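Local atomic coordinates of muconate lactonizing enzyme (Corynebacterium glutamicum, PDB entry 3I4K), a protein that belongs to the enolase superfamily, pairing an alpha+beta capping domain with a TIM-barrel-like domain, and carries a bound magnesium ion. Residues T7-V18 with E33-E44. Sequence-based numbering, arbitrary orientation.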
ATOM      1  N   THR A   7     -21.184  11.559  -8.534  1.00 65.19           N
ATOM      2  CA  THR A   7     -21.078  10.814  -9.782  1.00 64.51           C
ATOM      3  C   THR A   7     -20.158  11.495 -10.803  1.00 64.64           C
ATOM      4  O   THR A   7     -19.986  12.714 -10.777  1.00 63.85           O
ATOM      5  CB  THR A   7     -22.476  10.640 -10.417  1.00 64.16           C
ATOM      6  OG1 THR A   7     -23.366  10.047  -9.460  1.00 64.17           O
ATOM      7  CG2 THR A   7     -22.402   9.751 -11.644  1.00 63.71           C
ATOM      8  N   ILE A   8     -19.559  10.694 -11.685  1.00 63.67           N
ATOM      9  CA  ILE A   8     -18.678  11.209 -12.733  1.00 64.54           C
ATOM     10  C   ILE A   8     -19.516  11.360 -13.997  1.00 64.59           C
ATOM     11  O   ILE A   8     -19.952  10.365 -14.584  1.00 63.53           O
ATOM     12  CB  ILE A   8     -17.496  10.242 -13.038  1.00 64.74           C
ATOM     13  CG1 ILE A   8     -16.441  10.323 -11.937  1.00 64.25           C
ATOM     14  CG2 ILE A   8     -16.846  10.607 -14.368  1.00 64.09           C
ATOM     15  CD1 ILE A   8     -16.929   9.897 -10.594  1.00 66.06           C
ATOM     16  N   GLN A   9     -19.735  12.603 -14.412  1.00 64.89           N
ATOM     17  CA  GLN A   9     -20.548  12.878 -15.591  1.00 66.03           C
ATOM     18  C   GLN A   9     -19.734  12.827 -16.869  1.00 65.48           C
ATOM     19  O   GLN A   9     -20.194  12.314 -17.889  1.00 65.01           O
ATOM     20  CB  GLN A   9     -21.199  14.263 -15.486  1.00 67.68           C
ATOM     21  CG  GLN A   9     -21.933  14.529 -14.180  1.00 72.84           C
ATOM     22  CD  GLN A   9     -23.056  13.539 -13.915  1.00 75.59           C
ATOM     23  OE1 GLN A   9     -24.038  13.476 -14.660  1.00 76.90           O
ATOM     24  NE2 GLN A   9     -22.915  12.757 -12.849  1.00 76.96           N
ATOM     25  N   LYS A  10     -18.517  13.353 -16.812  1.00 65.01           N
ATOM     26  CA  LYS A  10     -17.684  13.399 -17.999  1.00 65.53           C
ATOM     27  C   LYS A  10     -16.188  13.410 -17.689  1.00 63.96           C
ATOM     28  O   LYS A  10     -15.765  13.823 -16.610  1.00 63.66           O
ATOM     29  CB  LYS A  10     -18.076  14.650 -18.802  1.00 66.66           C
ATOM     30  CG  LYS A  10     -17.266  14.930 -20.058  1.00 69.06           C
ATOM     31  CD  LYS A  10     -17.714  16.238 -20.724  1.00 69.91           C
ATOM     32  CE  LYS A  10     -17.573  17.432 -19.782  1.00 71.21           C
ATOM     33  NZ  LYS A  10     -17.980  18.725 -20.414  1.00 71.96           N
ATOM     34  N   VAL A  11     -15.398  12.939 -18.649  1.00 62.46           N
ATOM     35  CA  VAL A  11     -13.945  12.913 -18.532  1.00 61.95           C
ATOM     36  C   VAL A  11     -13.377  13.392 -19.863  1.00 60.48           C
ATOM     37  O   VAL A  11     -13.681  12.822 -20.909  1.00 60.26           O
ATOM     38  CB  VAL A  11     -13.417  11.488 -18.259  1.00 61.20           C
ATOM     39  CG1 VAL A  11     -13.677  11.091 -16.816  1.00 61.80           C
ATOM     40  CG2 VAL A  11     -14.100  10.518 -19.178  1.00 61.75           C
ATOM     41  N   GLU A  12     -12.565  14.445 -19.825  1.00 60.16           N
ATOM     42  CA  GLU A  12     -11.968  14.991 -21.040  1.00 59.94           C
ATOM     43  C   GLU A  12     -10.452  14.879 -20.988  1.00 58.97           C
ATOM     44  O   GLU A  12      -9.868  14.834 -19.909  1.00 58.77           O
ATOM     45  CB  GLU A  12     -12.335  16.469 -21.210  1.00 61.05           C
ATOM     46  CG  GLU A  12     -13.824  16.783 -21.189  1.00 63.29           C
ATOM     47  CD  GLU A  12     -14.104  18.261 -21.438  1.00 64.60           C
ATOM     48  OE1 GLU A  12     -13.469  19.111 -20.772  1.00 62.90           O
ATOM     49  OE2 GLU A  12     -14.961  18.568 -22.298  1.00 65.65           O
ATOM     50  N   SER A  13      -9.819  14.850 -22.158  1.00 58.34           N
ATOM     51  CA  SER A  13      -8.365  14.760 -22.243  1.00 58.22           C
ATOM     52  C   SER A  13      -7.836  15.767 -23.257  1.00 57.92           C
ATOM     53  O   SER A  13      -8.264  15.782 -24.413  1.00 58.33           O
ATOM     54  CB  SER A  13      -7.933  13.344 -22.645  1.00 57.32           C
ATOM     55  OG  SER A  13      -8.422  12.992 -23.930  1.00 56.04           O
ATOM     56  N   ARG A  14      -6.906  16.607 -22.819  1.00 57.07           N
ATOM     57  CA  ARG A  14      -6.325  17.618 -23.689  1.00 57.87           C
ATOM     58  C   ARG A  14      -4.820  17.440 -23.811  1.00 56.94           C
ATOM     59  O   ARG A  14      -4.122  17.283 -22.807  1.00 56.04           O
ATOM     60  CB  ARG A  14      -6.599  19.025 -23.143  1.00 60.74           C
ATOM     61  CG  ARG A  14      -8.063  19.422 -23.062  1.00 63.29           C
ATOM     62  CD  ARG A  14      -8.210  20.823 -22.469  1.00 65.35           C
ATOM     63  NE  ARG A  14      -9.595  21.288 -22.514  1.00 69.85           N
ATOM     64  CZ  ARG A  14     -10.593  20.752 -21.816  1.00 71.19           C
ATOM     65  NH1 ARG A  14     -10.372  19.727 -21.004  1.00 71.34           N
ATOM     66  NH2 ARG A  14     -11.822  21.238 -21.938  1.00 72.72           N
ATOM     67  N   ILE A  15      -4.321  17.474 -25.043  1.00 54.96           N
ATOM     68  CA  ILE A  15      -2.890  17.352 -25.267  1.00 53.82           C
ATOM     69  C   ILE A  15      -2.297  18.751 -25.184  1.00 53.72           C
ATOM     70  O   ILE A  15      -2.716  19.653 -25.911  1.00 55.67           O
ATOM     71  CB  ILE A  15      -2.577  16.762 -26.654  1.00 53.63           C
ATOM     72  CG1 ILE A  15      -3.115  15.332 -26.745  1.00 53.01           C
ATOM     73  CG2 ILE A  15      -1.078  16.809 -26.907  1.00 50.65           C
ATOM     74  CD1 ILE A  15      -2.831  14.650 -28.070  1.00 52.07           C
ATOM     75  N   LEU A  16      -1.335  18.937 -24.289  1.00 52.10           N
ATOM     76  CA  LEU A  16      -0.700  20.234 -24.127  1.00 51.55           C
ATOM     77  C   LEU A  16       0.775  20.184 -24.485  1.00 52.44           C
ATOM     78  O   LEU A  16       1.509  19.303 -24.023  1.00 51.73           O
ATOM     79  CB  LEU A  16      -0.843  20.723 -22.685  1.00 50.18           C
ATOM     80  CG  LEU A  16      -2.243  20.731 -22.076  1.00 49.07           C
ATOM     81  CD1 LEU A  16      -2.178  21.462 -20.751  1.00 49.89           C
ATOM     82  CD2 LEU A  16      -3.240  21.402 -23.014  1.00 47.99           C
ATOM     83  N   ASP A  17       1.205  21.128 -25.316  1.00 51.62           N
ATOM     84  CA  ASP A  17       2.599  21.216 -25.717  1.00 52.70           C
ATOM     85  C   ASP A  17       3.164  22.502 -25.129  1.00 54.03           C
ATOM     86  O   ASP A  17       2.883  23.596 -25.611  1.00 54.12           O
ATOM     87  CB  ASP A  17       2.731  21.223 -27.243  1.00 52.86           C
ATOM     88  CG  ASP A  17       2.190  19.954 -27.884  1.00 53.98           C
ATOM     89  OD1 ASP A  17       2.605  18.849 -27.471  1.00 55.55           O
ATOM     90  OD2 ASP A  17       1.353  20.057 -28.806  1.00 54.54           O
ATOM     91  N   VAL A  18       3.948  22.363 -24.067  1.00 54.85           N
ATOM     92  CA  VAL A  18       4.548  23.509 -23.407  1.00 55.93           C
ATOM     93  C   VAL A  18       6.048  23.512 -23.660  1.00 56.62           C
ATOM     94  O   VAL A  18       6.724  22.507 -23.468  1.00 56.19           O
ATOM     95  CB  VAL A  18       4.277  23.474 -21.886  1.00 55.83           C
ATOM     96  CG1 VAL A  18       4.749  22.152 -21.308  1.00 59.78           C
ATOM     97  CG2 VAL A  18       4.979  24.630 -21.200  1.00 56.54           C
ATOM     98  N   GLU A  33      10.232  20.946 -25.788  1.00 53.96           N
ATOM     99  CA  GLU A  33       8.927  21.139 -25.169  1.00 54.31           C
ATOM    100  C   GLU A  33       8.391  19.817 -24.607  1.00 53.69           C
ATOM    101  O   GLU A  33       8.709  18.736 -25.114  1.00 53.44           O
ATOM    102  CB  GLU A  33       7.940  21.705 -26.189  1.00 56.83           C
ATOM    103  CG  GLU A  33       7.769  20.845 -27.422  1.00 58.98           C
ATOM    104  CD  GLU A  33       6.752  21.417 -28.394  1.00 60.01           C
ATOM    105  OE1 GLU A  33       6.472  20.764 -29.422  1.00 60.76           O
ATOM    106  OE2 GLU A  33       6.231  22.521 -28.128  1.00 61.08           O
ATOM    107  N   GLN A  34       7.579  19.896 -23.559  1.00 50.01           N
ATOM    108  CA  GLN A  34       7.011  18.693 -22.975  1.00 49.42           C
ATOM    109  C   GLN A  34       5.588  18.535 -23.479  1.00 49.69           C
ATOM    110  O   GLN A  34       4.893  19.523 -23.729  1.00 51.28           O
ATOM    111  CB  GLN A  34       7.028  18.766 -21.443  1.00 49.37           C
ATOM    112  CG  GLN A  34       6.330  17.593 -20.744  1.00 49.12           C
ATOM    113  CD  GLN A  34       7.035  16.251 -20.945  1.00 50.26           C
ATOM    114  OE1 GLN A  34       7.352  15.862 -22.070  1.00 48.31           O
ATOM    115  NE2 GLN A  34       7.268  15.533 -19.848  1.00 51.05           N
ATOM    116  N   HIS A  35       5.171  17.287 -23.650  1.00 48.39           N
ATOM    117  CA  HIS A  35       3.834  16.971 -24.122  1.00 48.07           C
ATOM    118  C   HIS A  35       3.094  16.392 -22.933  1.00 49.13           C
ATOM    119  O   HIS A  35       3.535  15.420 -22.316  1.00 50.00           O
ATOM    120  CB  HIS A  35       3.909  15.953 -25.258  1.00 47.33           C
ATOM    121  CG  HIS A  35       4.972  16.266 -26.264  1.00 48.39           C
ATOM    122  ND1 HIS A  35       4.988  17.438 -26.988  1.00 48.07           N
ATOM    123  CD2 HIS A  35       6.088  15.586 -26.624  1.00 46.71           C
ATOM    124  CE1 HIS A  35       6.069  17.468 -27.749  1.00 48.26           C
ATOM    125  NE2 HIS A  35       6.752  16.358 -27.544  1.00 48.34           N
ATOM    126  N   ILE A  36       1.960  16.994 -22.617  1.00 48.92           N
ATOM    127  CA  ILE A  36       1.184  16.568 -21.476  1.00 47.30           C
ATOM    128  C   ILE A  36      -0.264  16.290 -21.833  1.00 48.35           C
ATOM    129  O   ILE A  36      -0.922  17.104 -22.480  1.00 49.31           O
ATOM    130  CB  ILE A  36       1.242  17.658 -20.393  1.00 47.47           C
ATOM    131  CG1 ILE A  36       2.708  17.965 -20.075  1.00 47.69           C
ATOM    132  CG2 ILE A  36       0.470  17.226 -19.155  1.00 44.94           C
ATOM    133  CD1 ILE A  36       2.922  19.145 -19.161  1.00 48.17           C
ATOM    134  N   LEU A  37      -0.757  15.124 -21.434  1.00 47.60           N
ATOM    135  CA  LEU A  37      -2.151  14.799 -21.674  1.00 47.67           C
ATOM    136  C   LEU A  37      -2.881  15.201 -20.404  1.00 49.36           C
ATOM    137  O   LEU A  37      -2.914  14.437 -19.438  1.00 49.77           O
ATOM    138  CB  LEU A  37      -2.361  13.306 -21.903  1.00 44.56           C
ATOM    139  CG  LEU A  37      -3.850  13.003 -22.117  1.00 44.66           C
ATOM    140  CD1 LEU A  37      -4.264  13.524 -23.495  1.00 43.09           C
ATOM    141  CD2 LEU A  37      -4.128  11.509 -22.003  1.00 41.52           C
ATOM    142  N   LEU A  38      -3.447  16.405 -20.396  1.00 50.22           N
ATOM    143  CA  LEU A  38      -4.177  16.882 -19.227  1.00 49.59           C
ATOM    144  C   LEU A  38      -5.555  16.241 -19.245  1.00 49.44           C
ATOM    145  O   LEU A  38      -6.376  16.536 -20.108  1.00 51.57           O
ATOM    146  CB  LEU A  38      -4.298  18.408 -19.262  1.00 51.42           C
ATOM    147  CG  LEU A  38      -4.937  19.096 -18.052  1.00 52.73           C
ATOM    148  CD1 LEU A  38      -4.070  18.913 -16.809  1.00 52.57           C
ATOM    149  CD2 LEU A  38      -5.094  20.580 -18.359  1.00 53.66           C
ATOM    150  N   VAL A  39      -5.798  15.343 -18.301  1.00 47.89           N
ATOM    151  CA  VAL A  39      -7.075  14.650 -18.219  1.00 47.88           C
ATOM    152  C   VAL A  39      -7.894  15.247 -17.081  1.00 46.68           C
ATOM    153  O   VAL A  39      -7.358  15.562 -16.022  1.00 46.09           O
ATOM    154  CB  VAL A  39      -6.865  13.130 -17.968  1.00 47.99           C
ATOM    155  CG1 VAL A  39      -8.203  12.414 -17.932  1.00 49.38           C
ATOM    156  CG2 VAL A  39      -5.986  12.538 -19.063  1.00 49.54           C
ATOM    157  N   SER A  40      -9.191  15.411 -17.303  1.00 46.24           N
ATOM    158  CA  SER A  40     -10.053  15.977 -16.277  1.00 46.06           C
ATOM    159  C   SER A  40     -11.279  15.120 -16.037  1.00 47.15           C
ATOM    160  O   SER A  40     -11.872  14.581 -16.976  1.00 47.39           O
ATOM    161  CB  SER A  40     -10.500  17.389 -16.666  1.00 46.23           C
ATOM    162  OG  SER A  40     -11.247  17.370 -17.869  1.00 47.10           O
ATOM    163  N   VAL A  41     -11.644  14.995 -14.766  1.00 47.02           N
ATOM    164  CA  VAL A  41     -12.813  14.237 -14.366  1.00 48.72           C
ATOM    165  C   VAL A  41     -13.830  15.246 -13.829  1.00 50.32           C
ATOM    166  O   VAL A  41     -13.562  15.977 -12.869  1.00 49.74           O
ATOM    167  CB  VAL A  41     -12.455  13.182 -13.291  1.00 48.64           C
ATOM    168  CG1 VAL A  41     -13.717  12.536 -12.731  1.00 48.35           C
ATOM    169  CG2 VAL A  41     -11.581  12.105 -13.920  1.00 48.13           C
ATOM    170  N   HIS A  42     -14.988  15.284 -14.481  1.00 52.78           N
ATOM    171  CA  HIS A  42     -16.065  16.207 -14.140  1.00 54.51           C
ATOM    172  C   HIS A  42     -17.147  15.514 -13.327  1.00 54.72           C
ATOM    173  O   HIS A  42     -17.790  14.573 -13.796  1.00 54.30           O
ATOM    174  CB  HIS A  42     -16.658  16.775 -15.429  1.00 56.41           C
ATOM    175  CG  HIS A  42     -15.642  17.414 -16.322  1.00 58.62           C
ATOM    176  ND1 HIS A  42     -15.186  18.701 -16.133  1.00 59.84           N
ATOM    177  CD2 HIS A  42     -14.956  16.926 -17.383  1.00 58.95           C
ATOM    178  CE1 HIS A  42     -14.265  18.979 -17.039  1.00 60.16           C
ATOM    179  NE2 HIS A  42     -14.106  17.917 -17.809  1.00 59.48           N
ATOM    180  N   LEU A  43     -17.341  15.994 -12.105  1.00 56.44           N
ATOM    181  CA  LEU A  43     -18.327  15.419 -11.204  1.00 59.37           C
ATOM    182  C   LEU A  43     -19.653  16.176 -11.187  1.00 60.87           C
ATOM    183  O   LEU A  43     -19.693  17.397 -11.346  1.00 62.11           O
ATOM    184  CB  LEU A  43     -17.760  15.354  -9.783  1.00 59.07           C
ATOM    185  CG  LEU A  43     -16.502  14.515  -9.542  1.00 58.91           C
ATOM    186  CD1 LEU A  43     -16.165  14.530  -8.060  1.00 58.79           C
ATOM    187  CD2 LEU A  43     -16.730  13.089 -10.016  1.00 57.13           C
ATOM    188  N   GLU A  44     -20.730  15.424 -10.985  1.00 61.60           N
ATOM    189  CA  GLU A  44     -22.084  15.959 -10.927  1.00 63.13           C
ATOM    190  C   GLU A  44     -22.173  17.255 -10.126  1.00 62.49           C
ATOM    191  O   GLU A  44     -22.878  18.182 -10.516  1.00 63.80           O
ATOM    192  CB  GLU A  44     -23.015  14.907 -10.314  1.00 66.19           C
ATOM    193  CG  GLU A  44     -24.449  15.355 -10.149  1.00 69.93           C
ATOM    194  CD  GLU A  44     -25.034  15.844 -11.448  1.00 72.96           C
ATOM    195  OE1 GLU A  44     -24.973  15.088 -12.441  1.00 74.64           O
ATOM    196  OE2 GLU A  44     -25.553  16.983 -11.477  1.00 75.01           O
TER
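With CG of Glu12 beside its backbone N (chi1 -55°), the extended chain carries the carboxylate across the NE2 end of the His42 imidazole at about a right angle. Their planes stand 86° apart, and His42 NE2 makes a weak, bent hydrogen bond of 3.3 Å to Glu12 OE1. Lys10 runs out straight and bends at chi3 (59°), laying CE over one face of the imidazole, 4.0 Å from its centroid, in a CH-pi contact. Along the same strand Arg14 grips Glu12 end-on: NH2 (2.9 Å) and NH1 both reach OE1 from above one face of the carboxylate, while Lys10 NZ forms a longer salt bridge to OE2.

At the far end, His35 ND1 donates to Asp17 OD1 at 2.8 Å, on the anti side but well out of the plane of a carboxylate that also pairs with Arg374. Backbone hydrogen bonds join strands 8-18 and 34-43 as an antiparallel hairpin, interrupted by a classic beta bulge where Gln9 and Lys10 both face His42; Gln9 N bonds to His42 O at 2.8 Å, Lys10 N only weakly.

Val11 CG1 lies alongside Val41 CG2 at 3.7 Å. Near the bulge, Ile8, Val11, Val41 and Leu43 form an apolar face, covered largely by helices 66-81 and 104-121 of the capping domain; further along, this face carries Asp17-His35, and the other Leu16, Val18, Ile36 and Leu38. Opposite the bulge-end apolar patch, Lys10 and Arg14 probably stabilise the Glu12 carboxylate as an anion, with the imidazole held beside it.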